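Macrolide export ATP-binding/permease protein macB (Actinobacillus actinomycetemcomitans, PDB 3FTJ) is the periplasmic region of MacB, an inner-membrane ABC transporter that probably exports macrolides as part of the tripartite MacAB-TdeA efflux system. Local coordinates at residues N34-I37 with S38-N41. Numbering follows the deposited sequence.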
ATOM      1  N   ASN A  34      14.091   4.983  -2.066  1.00 21.25           N
ATOM      2  CA  ASN A  34      14.229   6.397  -2.388  1.00 19.23           C
ATOM      3  C   ASN A  34      12.904   7.135  -2.412  1.00 21.29           C
ATOM      4  O   ASN A  34      12.866   8.366  -2.330  1.00 23.28           O
ATOM      5  CB  ASN A  34      14.999   6.586  -3.692  1.00 19.59           C
ATOM      6  CG  ASN A  34      16.494   6.489  -3.494  1.00 24.48           C
ATOM      7  OD1 ASN A  34      17.191   5.800  -4.238  1.00 28.42           O
ATOM      8  ND2 ASN A  34      16.997   7.180  -2.480  1.00 26.36           N
ATOM      9  N   LEU A  35      11.808   6.387  -2.501  1.00 19.53           N
ATOM     10  CA  LEU A  35      10.490   7.002  -2.372  1.00 20.78           C
ATOM     11  C   LEU A  35      10.319   7.522  -0.944  1.00 20.18           C
ATOM     12  O   LEU A  35      10.651   6.824   0.013  1.00 20.13           O
ATOM     13  CB  LEU A  35       9.391   5.990  -2.715  1.00 19.30           C
ATOM     14  CG  LEU A  35       9.336   5.584  -4.194  1.00 19.25           C
ATOM     15  CD1 LEU A  35       8.363   4.437  -4.427  1.00 19.77           C
ATOM     16  CD2 LEU A  35       8.961   6.794  -5.058  1.00 22.62           C
ATOM     17  N   LYS A  36       9.805   8.742  -0.809  1.00 19.13           N
ATOM     18  CA  LYS A  36       9.615   9.380   0.494  1.00 20.78           C
ATOM     19  C   LYS A  36       8.202   9.891   0.654  1.00 17.94           C
ATOM     20  O   LYS A  36       7.510  10.163  -0.325  1.00 18.61           O
ATOM     21  CB  LYS A  36      10.548  10.584   0.665  1.00 21.19           C
ATOM     22  CG  LYS A  36      11.946  10.415   0.146  1.00 22.50           C
ATOM     23  CD  LYS A  36      12.691  11.715   0.286  1.00 24.65           C
ATOM     24  CE  LYS A  36      14.129  11.612  -0.193  1.00 36.62           C
ATOM     25  NZ  LYS A  36      14.939  12.832   0.206  1.00 42.18           N
ATOM     26  N   ILE A  37       7.792  10.064   1.901  1.00 18.76           N
ATOM     27  CA  ILE A  37       6.497  10.661   2.210  1.00 20.44           C
ATOM     28  C   ILE A  37       6.354  12.050   1.580  1.00 20.32           C
ATOM     29  O   ILE A  37       5.265  12.425   1.140  1.00 21.77           O
ATOM     30  CB  ILE A  37       6.267  10.733   3.734  1.00 19.79           C
ATOM     31  CG1 ILE A  37       6.089   9.322   4.297  1.00 15.64           C
ATOM     32  CG2 ILE A  37       5.054  11.593   4.060  1.00 23.86           C
ATOM     33  CD1 ILE A  37       4.952   8.549   3.654  1.00 13.60           C
ATOM     34  N   SER A  38       7.449  12.802   1.510  1.00 21.72           N
ATOM     35  CA  SER A  38       7.404  14.131   0.891  1.00 24.61           C
ATOM     36  C   SER A  38       7.136  14.047  -0.617  1.00 24.81           C
ATOM     37  O   SER A  38       6.468  14.918  -1.177  1.00 23.38           O
ATOM     38  CB  SER A  38       8.691  14.914   1.153  1.00 24.83           C
ATOM     39  OG  SER A  38       9.827  14.218   0.678  1.00 22.96           O
ATOM     40  N   ASP A  39       7.671  13.012  -1.265  1.00 19.75           N
ATOM     41  CA  ASP A  39       7.295  12.694  -2.631  1.00 17.79           C
ATOM     42  C   ASP A  39       5.771  12.537  -2.715  1.00 23.38           C
ATOM     43  O   ASP A  39       5.125  13.154  -3.567  1.00 20.54           O
ATOM     44  CB  ASP A  39       7.961  11.398  -3.102  1.00 21.93           C
ATOM     45  CG  ASP A  39       9.476  11.508  -3.214  1.00 24.19           C
ATOM     46  OD1 ASP A  39      10.019  12.635  -3.249  1.00 21.33           O
ATOM     47  OD2 ASP A  39      10.126  10.442  -3.274  1.00 23.95           O
ATOM     48  N   ALA A  40       5.201  11.720  -1.824  1.00 18.28           N
ATOM     49  CA  ALA A  40       3.759  11.490  -1.799  1.00 21.01           C
ATOM     50  C   ALA A  40       2.974  12.778  -1.549  1.00 23.91           C
ATOM     51  O   ALA A  40       1.902  12.979  -2.116  1.00 23.82           O
ATOM     52  CB  ALA A  40       3.394  10.433  -0.751  1.00 19.79           C
ATOM     53  N   ASN A  41       3.509  13.648  -0.703  1.00 25.36           N
ATOM     54  CA  ASN A  41       2.854  14.918  -0.427  1.00 26.37           C
ATOM     55  C   ASN A  41       2.783  15.779  -1.688  1.00 27.77           C
ATOM     56  O   ASN A  41       1.737  16.325  -2.022  1.00 30.88           O
ATOM     57  CB  ASN A  41       3.588  15.660   0.690  1.00 29.72           C
ATOM     58  CG  ASN A  41       2.849  16.907   1.148  1.00 37.57           C
ATOM     59  OD1 ASN A  41       3.365  18.021   1.038  1.00 40.88           O
ATOM     60  ND2 ASN A  41       1.630  16.727   1.647  1.00 32.45           N
TER
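The carboxylate of Asp39 is the flat group that carries this contact, and one face of it takes the backbone amide of Lys36. N of Lys36 lies 3.0 Å from OD2 of Asp39, with an N-H...O angle of 148°; the donor N stands 54° out of the carboxylate plane, so OD2 is met from above the plane. CG of Asp39 is placed beside its own backbone N (chi1 -66°), which turns the carboxylate back over the start of the helix. OD2 has a second partner in NE2 of His201, so two donors grip it and the group is tied to helix 186-201. The ammonium of Lys36 makes no salt bridge here: its extended chain leaves NZ 6.0 Å from OD1 of Asp39. At most a distant attraction between opposite charges is likely.

Lys36 is the N-cap residue of helix 37-44, in the MacB-like periplasmic core domain. The Asp39 side chain, at N3, accepts the N-cap amide, one of the two reciprocal bonds of a capping box; the other would need a side-chain acceptor, which lysine lacks. The first turn is closed by two i+4 to i backbone hydrogen bonds, N of Ala40 to O of Lys36 (3.2 Å) and N of Asn41 to O of Ile37 (2.8 Å). On the outer side, OG of Ser38 rests 3.7 Å from CB of Lys36, whereas Ile37 packs on Tyr160 and Leu164 of helix 160-168.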